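Adenylation domain (Streptomyces sp., PDB 5N9W) belongs to the AMP-binding enzymes of the ANL clan, with a large N-terminal portion and a smaller C-terminal domain. Local coordinates at residues R202-H207 against R249-L254; L278-F283 against R304-N309; C467-Q472 against S500-L505. All blocks are in the same frame, centred on the assembly; numbering follows the deposited sequence.

Contact 1: residues R202-H207 against R249-L254; sequences RWLLFH and RGITVL
Two different first torsions bring Trp203 and Val253 together: Trp203 carries CG anti to its carbonyl carbon (chi1 -67°), Val253 turns CG1 anti to its backbone N (chi1 -166°), and both valine methyls come down on one face of the indole. Val253 CG1 lies 3.7 Å from the centroid of the Trp203 six-membered ring and almost exactly on its normal, a CH-pi contact, while Val253 CG2 covers the five-membered part, 3.7 Å from Trp203 NE1. Phe197 and Trp216 add edge-to-face contacts with the same indole.

Leu204 meets Ile251 at about a right angle, Leu204 CB standing 3.7 Å from Ile251 CD1. Leu204 CD2 reaches Leu254 CD1 at 4.1 Å, and these two leucines run alongside each other.

Between the backbones there is a single bridge, at Trp203 and Val253, where strand 202-205, the edge of one sheet, touches the start of strand 253-256, which belongs to another. Arg202 O accepts two N-H groups: Thr252 N at 3.0 Å in the carbonyl plane, on a lone pair, and Val253 N at 3.3 Å from above that plane. Arg202 N donates in return to Thr252 OG1 at 3.1 Å, in a fairly straight bond (160°).

Just before this, a Schellman motif at Gly250 ends helix 239-248, and Arg249 O lies over one face of the Arg202 guanidinium. Thr252 OG1 is also hydrogen-bonded to Asp201 OD1; since it accepts from Arg202 N, its own proton probably goes to that carboxylate, which would tie both backbone polar atoms of Arg202 into one network around the buried Thr252.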
loop_
_atom_site.group_PDB
_atom_site.type_symbol
_atom_site.label_atom_id
_atom_site.label_comp_id
_atom_site.label_asym_id
_atom_site.label_seq_id
_atom_site.Cartn_x
_atom_site.Cartn_y
_atom_site.Cartn_z
ATOM N N ARG A 202 9.092 10.239 -14.437
ATOM C CA ARG A 202 7.642 10.322 -14.516
ATOM C C ARG A 202 7.001 9.231 -13.649
ATOM O O ARG A 202 7.032 8.045 -14.015
ATOM C CB ARG A 202 7.153 10.144 -15.941
ATOM C CG ARG A 202 6.857 11.398 -16.703
ATOM C CD ARG A 202 7.954 11.667 -17.705
ATOM N NE ARG A 202 7.435 12.217 -18.952
ATOM C CZ ARG A 202 8.066 12.126 -20.122
ATOM N NH1 ARG A 202 9.238 11.511 -20.203
ATOM N NH2 ARG A 202 7.527 12.642 -21.222
ATOM N N TRP A 203 6.417 9.631 -12.525
ATOM C CA TRP A 203 5.733 8.713 -11.624
ATOM C C TRP A 203 4.267 8.572 -12.006
ATOM O O TRP A 203 3.615 9.553 -12.317
ATOM C CB TRP A 203 5.845 9.204 -10.171
ATOM C CG TRP A 203 7.225 9.161 -9.611
ATOM C CD1 TRP A 203 8.320 9.854 -10.053
ATOM C CD2 TRP A 203 7.669 8.383 -8.495
ATOM N NE1 TRP A 203 9.409 9.547 -9.284
ATOM C CE2 TRP A 203 9.045 8.644 -8.324
ATOM C CE3 TRP A 203 7.040 7.497 -7.625
ATOM C CZ2 TRP A 203 9.796 8.045 -7.320
ATOM C CZ3 TRP A 203 7.787 6.905 -6.630
ATOM C CH2 TRP A 203 9.149 7.179 -6.483
ATOM N N LEU A 204 3.745 7.351 -11.983
ATOM C CA LEU A 204 2.316 7.151 -12.182
ATOM C C LEU A 204 1.575 7.127 -10.841
ATOM O O LEU A 204 2.016 6.472 -9.922
ATOM C CB LEU A 204 2.064 5.856 -12.953
ATOM C CG LEU A 204 0.601 5.601 -13.307
ATOM C CD1 LEU A 204 0.086 6.722 -14.190
ATOM C CD2 LEU A 204 0.414 4.249 -13.971
ATOM N N LEU A 205 0.467 7.852 -10.709
ATOM C CA LEU A 205 -0.348 7.732 -9.501
ATOM C C LEU A 205 -1.461 6.747 -9.796
ATOM O O LEU A 205 -2.444 7.091 -10.447
ATOM C CB LEU A 205 -0.937 9.066 -9.029
ATOM C CG LEU A 205 -2.014 8.918 -7.926
ATOM C CD1 LEU A 205 -1.430 8.551 -6.593
ATOM C CD2 LEU A 205 -2.897 10.151 -7.776
ATOM N N PHE A 206 -1.287 5.521 -9.304
ATOM C CA PHE A 206 -2.123 4.380 -9.653
ATOM C C PHE A 206 -3.027 3.933 -8.480
ATOM O O PHE A 206 -4.008 3.219 -8.659
ATOM C CB PHE A 206 -1.211 3.241 -10.106
ATOM C CG PHE A 206 -1.930 2.022 -10.590
ATOM C CD1 PHE A 206 -2.507 1.997 -11.845
ATOM C CD2 PHE A 206 -2.007 0.880 -9.789
ATOM C CE1 PHE A 206 -3.163 0.868 -12.295
ATOM C CE2 PHE A 206 -2.667 -0.264 -10.228
ATOM C CZ PHE A 206 -3.237 -0.275 -11.476
ATOM N N HIS A 207 -2.699 4.376 -7.278
ATOM C CA HIS A 207 -3.378 3.863 -6.115
ATOM C C HIS A 207 -4.222 4.907 -5.410
ATOM O O HIS A 207 -4.012 6.106 -5.560
ATOM C CB HIS A 207 -2.355 3.250 -5.162
ATOM C CG HIS A 207 -1.630 2.084 -5.754
ATOM N ND1 HIS A 207 -0.400 2.203 -6.356
ATOM C CD2 HIS A 207 -1.991 0.784 -5.883
ATOM C CE1 HIS A 207 -0.022 1.022 -6.813
ATOM N NE2 HIS A 207 -0.967 0.146 -6.532
ATOM N N ARG A 249 2.724 7.861 -21.828
ATOM C CA ARG A 249 3.060 8.953 -20.935
ATOM C C ARG A 249 4.511 8.834 -20.535
ATOM O O ARG A 249 5.007 9.621 -19.745
ATOM C CB ARG A 249 2.169 8.941 -19.698
ATOM C CG ARG A 249 0.705 9.242 -19.968
ATOM C CD ARG A 249 0.483 10.745 -20.159
ATOM N NE ARG A 249 -0.764 11.040 -20.864
ATOM C CZ ARG A 249 -0.857 11.263 -22.175
ATOM N NH1 ARG A 249 0.225 11.236 -22.952
ATOM N NH2 ARG A 249 -2.039 11.524 -22.718
ATOM N N GLY A 250 5.190 7.835 -21.081
ATOM C CA GLY A 250 6.596 7.631 -20.788
ATOM C C GLY A 250 6.905 7.485 -19.312
ATOM O O GLY A 250 7.860 8.074 -18.815
ATOM N N ILE A 251 6.090 6.696 -18.612
ATOM C CA ILE A 251 6.291 6.407 -17.195
ATOM C C ILE A 251 7.645 5.771 -16.967
ATOM O O ILE A 251 8.020 4.868 -17.670
ATOM C CB ILE A 251 5.202 5.467 -16.644
ATOM C CG1 ILE A 251 3.836 6.137 -16.681
ATOM C CG2 ILE A 251 5.513 5.095 -15.209
ATOM C CD1 ILE A 251 3.767 7.376 -15.860
ATOM N N THR A 252 8.381 6.254 -15.980
ATOM C CA THR A 252 9.697 5.723 -15.682
ATOM C C THR A 252 9.710 4.995 -14.323
ATOM O O THR A 252 10.537 4.113 -14.086
ATOM C CB THR A 252 10.764 6.846 -15.692
ATOM O OG1 THR A 252 10.735 7.586 -14.465
ATOM C CG2 THR A 252 10.526 7.807 -16.849
ATOM N N VAL A 253 8.800 5.377 -13.431
ATOM C CA VAL A 253 8.689 4.748 -12.116
ATOM C C VAL A 253 7.276 4.221 -11.941
ATOM O O VAL A 253 6.343 4.980 -11.752
ATOM C CB VAL A 253 9.015 5.707 -10.979
ATOM C CG1 VAL A 253 9.231 4.943 -9.705
ATOM C CG2 VAL A 253 10.291 6.532 -11.307
ATOM N N LEU A 254 7.125 2.907 -12.054
ATOM C CA LEU A 254 5.827 2.257 -11.918
ATOM C C LEU A 254 5.751 1.525 -10.569
ATOM O O LEU A 254 6.664 0.771 -10.195
ATOM C CB LEU A 254 5.585 1.294 -13.081
ATOM C CG LEU A 254 4.309 0.451 -13.093
ATOM C CD1 LEU A 254 3.072 1.315 -12.994
ATOM C CD2 LEU A 254 4.246 -0.427 -14.337
#

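Contact 2: residues L278-F283 against R304-N309; sequences LRYVVF and RPHLIN. With ACT (acetate ion), chain C.
Arg304 lays its extended chain obliquely across Arg279 where a beta-alpha-beta unit closes: strand 280-283, helix 290-300 and strand 306-309, the two strands parallel. Arg304 NH2 comes 3.6 Å from Arg279 CG, while Arg304 NE bonds to Pro276 O. An acetate ion, probably from the crystallisation liquor, lies by both arginines and accepts a weak bond from Arg279 NE through OXT; the other end of that guanidinium is salt-bridged through NH1 to Asp201.

Pro305 follows a cis peptide bond. Pro305 CB packs 3.2 Å from Arg279 O, and Pro305 CG touches both Leu278 CD2 and Val281 CG2.

His306 starts the strand pairing, its N donating to Arg279 O at 2.7 Å and its O accepting from Val281 N. Its side chain runs beside Tyr280, the two ring planes 78° apart, and the acetate methyl sits over one face of the imidazole. Tyr280 OH is held by Ser196 N.

Leu307 turns to the other side of the sheet, the side of Val281 and Phe283. Leu307 CD1 rests 3.7 Å from Val281 CG2, and its CG lies at the edge of the Phe283 ring, near its plane; helix 290-300 packs on Leu307 through Val293 and Trp296.

Ile308 returns to the Tyr280 side, bonding through N to Val281 O and through O to Phe283 N. Its chi1 of -77° sets CG1 beside the backbone N, and an unusual chi2 of 108° brings Ile308 CD1 to 3.4 Å from Tyr280 CD1.

Asn309 finishes the pairing opposite Phe283: ND2 bonds to Val336 O, and OD1 lies 3.7 Å from Phe283 CB.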
loop_
_atom_site.group_PDB
_atom_site.type_symbol
_atom_site.label_atom_id
_atom_site.label_comp_id
_atom_site.label_asym_id
_atom_site.label_seq_id
_atom_site.Cartn_x
_atom_site.Cartn_y
_atom_site.Cartn_z
ATOM N N LEU A 278 10.543 2.804 -19.025
ATOM C CA LEU A 278 10.313 2.306 -17.662
ATOM C C LEU A 278 11.619 1.961 -16.952
ATOM O O LEU A 278 12.386 1.145 -17.430
ATOM C CB LEU A 278 9.394 1.085 -17.704
ATOM C CG LEU A 278 8.587 0.823 -16.436
ATOM C CD1 LEU A 278 7.626 1.984 -16.189
ATOM C CD2 LEU A 278 7.829 -0.495 -16.530
ATOM N N ARG A 279 11.886 2.595 -15.821
ATOM C CA ARG A 279 13.155 2.372 -15.133
ATOM C C ARG A 279 13.001 1.432 -13.920
ATOM O O ARG A 279 13.760 0.477 -13.765
ATOM C CB ARG A 279 13.769 3.719 -14.720
ATOM C CG ARG A 279 14.270 4.556 -15.925
ATOM C CD ARG A 279 14.941 5.900 -15.563
ATOM N NE ARG A 279 16.115 5.741 -14.718
ATOM C CZ ARG A 279 16.187 6.178 -13.462
ATOM N NH1 ARG A 279 15.149 6.810 -12.915
ATOM N NH2 ARG A 279 17.285 5.986 -12.741
ATOM N N TYR A 280 11.982 1.687 -13.098
ATOM C CA TYR A 280 11.687 0.883 -11.918
ATOM C C TYR A 280 10.242 0.432 -11.894
ATOM O O TYR A 280 9.338 1.256 -12.060
ATOM C CB TYR A 280 11.934 1.663 -10.632
ATOM C CG TYR A 280 13.343 2.102 -10.391
ATOM C CD1 TYR A 280 14.318 1.189 -10.036
ATOM C CD2 TYR A 280 13.700 3.443 -10.487
ATOM C CE1 TYR A 280 15.604 1.585 -9.800
ATOM C CE2 TYR A 280 14.982 3.844 -10.257
ATOM C CZ TYR A 280 15.934 2.909 -9.912
ATOM O OH TYR A 280 17.225 3.294 -9.655
ATOM N N VAL A 281 10.024 -0.867 -11.685
ATOM C CA VAL A 281 8.746 -1.342 -11.172
ATOM C C VAL A 281 8.976 -1.678 -9.706
ATOM O O VAL A 281 9.911 -2.397 -9.373
ATOM C CB VAL A 281 8.209 -2.548 -11.918
ATOM C CG1 VAL A 281 6.759 -2.743 -11.575
ATOM C CG2 VAL A 281 8.349 -2.343 -13.394
ATOM N N VAL A 282 8.153 -1.105 -8.836
ATOM C CA VAL A 282 8.278 -1.305 -7.395
ATOM C C VAL A 282 7.031 -2.015 -6.861
ATOM O O VAL A 282 5.911 -1.693 -7.251
ATOM C CB VAL A 282 8.506 0.031 -6.672
ATOM C CG1 VAL A 282 8.315 -0.111 -5.190
ATOM C CG2 VAL A 282 9.899 0.542 -6.964
ATOM N N PHE A 283 7.233 -3.006 -5.999
ATOM C CA PHE A 283 6.160 -3.916 -5.615
ATOM C C PHE A 283 5.724 -3.690 -4.186
ATOM O O PHE A 283 6.539 -3.786 -3.294
ATOM C CB PHE A 283 6.609 -5.361 -5.799
ATOM C CG PHE A 283 6.685 -5.788 -7.221
ATOM C CD1 PHE A 283 5.538 -5.997 -7.949
ATOM C CD2 PHE A 283 7.911 -5.982 -7.836
ATOM C CE1 PHE A 283 5.600 -6.405 -9.269
ATOM C CE2 PHE A 283 7.986 -6.381 -9.153
ATOM C CZ PHE A 283 6.822 -6.593 -9.869
ATOM N N ARG A 304 16.325 -3.959 -17.264
ATOM C CA ARG A 304 15.528 -2.780 -17.541
ATOM C C ARG A 304 14.105 -3.136 -17.917
ATOM O O ARG A 304 13.866 -3.748 -18.954
ATOM C CB ARG A 304 16.153 -1.951 -18.651
ATOM C CG ARG A 304 15.749 -0.490 -18.577
ATOM C CD ARG A 304 15.719 0.160 -19.947
ATOM N NE ARG A 304 15.172 1.518 -19.891
ATOM C CZ ARG A 304 15.805 2.544 -19.335
ATOM N NH1 ARG A 304 16.994 2.353 -18.788
ATOM N NH2 ARG A 304 15.258 3.757 -19.314
ATOM N N PRO A 305 13.147 -2.724 -17.079
ATOM C CA PRO A 305 13.333 -1.985 -15.826
ATOM C C PRO A 305 13.892 -2.825 -14.688
ATOM O O PRO A 305 13.970 -4.039 -14.804
ATOM C CB PRO A 305 11.916 -1.536 -15.485
ATOM C CG PRO A 305 11.046 -2.548 -16.137
ATOM C CD PRO A 305 11.723 -2.858 -17.419
ATOM N N HIS A 306 14.313 -2.173 -13.613
ATOM C CA HIS A 306 14.646 -2.880 -12.384
ATOM C C HIS A 306 13.350 -3.292 -11.729
ATOM O O HIS A 306 12.417 -2.498 -11.661
ATOM C CB HIS A 306 15.451 -2.010 -11.415
ATOM C CG HIS A 306 16.896 -1.862 -11.762
ATOM N ND1 HIS A 306 17.426 -2.269 -12.967
ATOM C CD2 HIS A 306 17.926 -1.342 -11.053
ATOM C CE1 HIS A 306 18.720 -2.009 -12.985
ATOM N NE2 HIS A 306 19.047 -1.444 -11.836
ATOM N N LEU A 307 13.292 -4.541 -11.275
ATOM C CA LEU A 307 12.173 -5.028 -10.468
ATOM C C LEU A 307 12.596 -5.050 -9.013
ATOM O O LEU A 307 13.568 -5.705 -8.645
ATOM C CB LEU A 307 11.718 -6.410 -10.918
ATOM C CG LEU A 307 10.577 -6.495 -11.933
ATOM C CD1 LEU A 307 10.546 -5.329 -12.879
ATOM C CD2 LEU A 307 10.678 -7.777 -12.722
ATOM N N ILE A 308 11.867 -4.308 -8.193
ATOM C CA ILE A 308 12.224 -4.132 -6.801
ATOM C C ILE A 308 11.054 -4.454 -5.887
ATOM O O ILE A 308 9.955 -3.870 -5.994
ATOM C CB ILE A 308 12.703 -2.694 -6.524
ATOM C CG1 ILE A 308 14.120 -2.520 -7.038
ATOM C CG2 ILE A 308 12.651 -2.382 -5.038
ATOM C CD1 ILE A 308 14.158 -1.701 -8.202
ATOM N N ASN A 309 11.307 -5.396 -4.990
ATOM C CA ASN A 309 10.354 -5.783 -3.980
ATOM C C ASN A 309 10.600 -4.970 -2.743
ATOM O O ASN A 309 11.738 -4.820 -2.309
ATOM C CB ASN A 309 10.468 -7.270 -3.657
ATOM C CG ASN A 309 9.266 -7.795 -2.905
ATOM O OD1 ASN A 309 8.187 -7.235 -2.973
ATOM N ND2 ASN A 309 9.451 -8.876 -2.192
HETATM C C ACT C . 17.620 2.172 -14.547
HETATM O O ACT C . 17.196 1.168 -15.154
HETATM O OXT ACT C . 17.415 3.290 -15.071
HETATM C CH3 ACT C . 18.341 2.046 -13.245
#

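Contact 3: residues C467-Q472 against S500-L505; sequences CAYTAQ and SQYLAL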
loop_
_atom_site.group_PDB
_atom_site.type_symbol
_atom_site.label_atom_id
_atom_site.label_comp_id
_atom_site.label_asym_id
_atom_site.label_seq_id
_atom_site.Cartn_x
_atom_site.Cartn_y
_atom_site.Cartn_z
ATOM N N CYS A 467 -12.347 -22.291 0.780
ATOM C CA CYS A 467 -11.533 -21.587 -0.183
ATOM C C CYS A 467 -12.412 -20.801 -1.139
ATOM O O CYS A 467 -13.404 -21.318 -1.648
ATOM C CB CYS A 467 -10.651 -22.565 -0.953
ATOM S SG CYS A 467 -9.791 -21.894 -2.394
ATOM N N ALA A 468 -12.048 -19.537 -1.362
ATOM C CA ALA A 468 -12.599 -18.773 -2.477
ATOM C C ALA A 468 -11.486 -18.534 -3.500
ATOM O O ALA A 468 -10.315 -18.362 -3.142
ATOM C CB ALA A 468 -13.197 -17.478 -1.998
ATOM N N TYR A 469 -11.840 -18.553 -4.774
ATOM C CA TYR A 469 -10.825 -18.446 -5.796
ATOM C C TYR A 469 -11.340 -17.787 -7.067
ATOM O O TYR A 469 -12.535 -17.782 -7.350
ATOM C CB TYR A 469 -10.254 -19.827 -6.127
ATOM C CG TYR A 469 -11.230 -20.706 -6.874
ATOM C CD1 TYR A 469 -12.249 -21.372 -6.201
ATOM C CD2 TYR A 469 -11.135 -20.868 -8.255
ATOM C CE1 TYR A 469 -13.150 -22.174 -6.878
ATOM C CE2 TYR A 469 -12.031 -21.667 -8.943
ATOM C CZ TYR A 469 -13.042 -22.323 -8.246
ATOM O OH TYR A 469 -13.948 -23.122 -8.913
ATOM N N THR A 470 -10.409 -17.247 -7.838
ATOM C CA THR A 470 -10.720 -16.603 -9.100
ATOM C C THR A 470 -10.099 -17.364 -10.260
ATOM O O THR A 470 -8.938 -17.778 -10.189
ATOM C CB THR A 470 -10.220 -15.179 -9.103
ATOM O OG1 THR A 470 -8.843 -15.168 -8.709
ATOM C CG2 THR A 470 -10.998 -14.374 -8.106
ATOM N N ALA A 471 -10.881 -17.544 -11.322
ATOM C CA ALA A 471 -10.452 -18.286 -12.507
ATOM C C ALA A 471 -9.913 -17.386 -13.605
ATOM O O ALA A 471 -10.150 -16.185 -13.596
ATOM C CB ALA A 471 -11.598 -19.099 -13.045
ATOM N N GLN A 472 -9.199 -17.973 -14.561
ATOM C CA GLN A 472 -8.737 -17.231 -15.737
ATOM C C GLN A 472 -9.327 -17.830 -17.003
ATOM O O GLN A 472 -9.515 -19.047 -17.095
ATOM C CB GLN A 472 -7.210 -17.223 -15.829
ATOM C CG GLN A 472 -6.582 -18.564 -16.196
ATOM C CD GLN A 472 -5.055 -18.534 -16.156
ATOM O OE1 GLN A 472 -4.461 -17.916 -15.270
ATOM N NE2 GLN A 472 -4.416 -19.206 -17.115
ATOM N N SER A 500 -12.599 -27.833 2.749
ATOM C CA SER A 500 -13.794 -28.649 2.798
ATOM C C SER A 500 -14.806 -28.156 1.782
ATOM O O SER A 500 -15.666 -28.906 1.338
ATOM C CB SER A 500 -14.407 -28.636 4.203
ATOM O OG SER A 500 -14.856 -27.336 4.553
ATOM N N GLN A 501 -14.688 -26.887 1.403
ATOM C CA GLN A 501 -15.616 -26.276 0.453
ATOM C C GLN A 501 -14.931 -25.240 -0.427
ATOM O O GLN A 501 -14.054 -24.509 0.043
ATOM C CB GLN A 501 -16.760 -25.623 1.206
ATOM C CG GLN A 501 -17.972 -25.323 0.379
ATOM C CD GLN A 501 -19.208 -25.384 1.228
ATOM O OE1 GLN A 501 -19.200 -25.999 2.295
ATOM N NE2 GLN A 501 -20.273 -24.743 0.780
ATOM N N TYR A 502 -15.358 -25.166 -1.689
ATOM C CA TYR A 502 -14.806 -24.216 -2.669
ATOM C C TYR A 502 -15.852 -23.254 -3.208
ATOM O O TYR A 502 -16.906 -23.672 -3.679
ATOM C CB TYR A 502 -14.185 -24.949 -3.855
ATOM C CG TYR A 502 -12.896 -25.655 -3.548
ATOM C CD1 TYR A 502 -12.898 -26.977 -3.126
ATOM C CD2 TYR A 502 -11.669 -25.014 -3.710
ATOM C CE1 TYR A 502 -11.732 -27.629 -2.853
ATOM C CE2 TYR A 502 -10.493 -25.666 -3.439
ATOM C CZ TYR A 502 -10.537 -26.977 -3.007
ATOM O OH TYR A 502 -9.388 -27.663 -2.726
ATOM N N LEU A 503 -15.533 -21.964 -3.168
ATOM C CA LEU A 503 -16.417 -20.932 -3.707
ATOM C C LEU A 503 -15.773 -20.196 -4.888
ATOM O O LEU A 503 -14.746 -19.532 -4.738
ATOM C CB LEU A 503 -16.802 -19.928 -2.619
ATOM C CG LEU A 503 -17.600 -18.721 -3.103
ATOM C CD1 LEU A 503 -19.006 -19.119 -3.517
ATOM C CD2 LEU A 503 -17.615 -17.632 -2.041
ATOM N N ALA A 504 -16.389 -20.314 -6.056
ATOM C CA ALA A 504 -15.917 -19.635 -7.251
ATOM C C ALA A 504 -16.402 -18.194 -7.289
ATOM O O ALA A 504 -17.605 -17.948 -7.302
ATOM C CB ALA A 504 -16.377 -20.365 -8.485
ATOM N N LEU A 505 -15.465 -17.250 -7.315
ATOM C CA LEU A 505 -15.799 -15.825 -7.393
ATOM C C LEU A 505 -15.188 -15.142 -8.628
ATOM O O LEU A 505 -14.074 -15.458 -9.035
ATOM C CB LEU A 505 -15.339 -15.090 -6.130
ATOM C CG LEU A 505 -16.127 -15.334 -4.853
ATOM C CD1 LEU A 505 -15.637 -14.454 -3.732
ATOM C CD2 LEU A 505 -17.615 -15.125 -5.089
#
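The Tyr469 ring reaches across to Ala504 on the neighbouring strand. CB leaves the backbone on the sheet face that Cys467, Tyr502 and Ala504 share. A chi1 of 71° sets CG between the backbone N and the carbonyl carbon, which swings the ring across the 501-504 backbone. Tyr469 CD1 then comes 3.4 Å from Leu503 O and also lies near the edge of the Tyr502 ring, close to its plane. Tyr469 CE1 passes Ala504 CA at 3.8 Å and has Tyr502 CB a little farther off. Ala504 CA stands off-centre above the ring, a CH-pi contact 29° from the normal. CZ meets the methyl of Ala504, and Tyr469 OH at the tip is 3.7 Å from Ala504 CB while hydrogen-bonding to Pro480 O, which fixes the end of the ring.

Beside it, Cys467 brings CB to 3.8 Å from Tyr502 CD2. Its SG, anti to the backbone N, makes an oblique sulfur-aromatic contact with the same ring. Turned to the reverse face, Ala468 CB packs on Leu503 CB and Leu505 CD1.

The backbones run parallel, the axes of segments 467-471 and 501-504 32° apart. Cys467 N bonds to Gln501 O, Leu503 N to Cys467 O at 2.7 Å, Tyr469 N to Leu503 O, and Leu505 N to Tyr469 O at 3.0 Å.

Helix 482-492 connects the two strands in a beta-alpha-beta crossover and covers the tyrosine face, with Leu485 against both tyrosines and Val489 on Tyr502. Helix 518-528 packs on the face of Ala468 and Leu503 through Val521 and Arg528. Strand 462-471 is central in this three-stranded sheet, pairing antiparallel with 448-457 on its other side, and 501-504 forms an edge.

In the fold
Along the chain the three contacts come in series, each closing before the next opens. Contacts 1 and 2 lie in the large AMP-binding portion, their centres 11 Å apart, and they join directly: strands 253-256 and 280-283 are parallel neighbours in one sheet, with probable hydrogen bonds from Arg279 N to Thr252 O (2.7 Å) and from Val282 N to Leu254 O (2.8 Å). Contact 2 continues that sheet to 306-309, whereas contact 1 meets the edge of the separate sheet ending at 202-205. Contact 3 belongs to the C-terminal domain and its own three-stranded sheet; its centre is about 33 Å from that of contact 1 and 31 Å from that of contact 2, nearest atoms about 16 Å apart in each case.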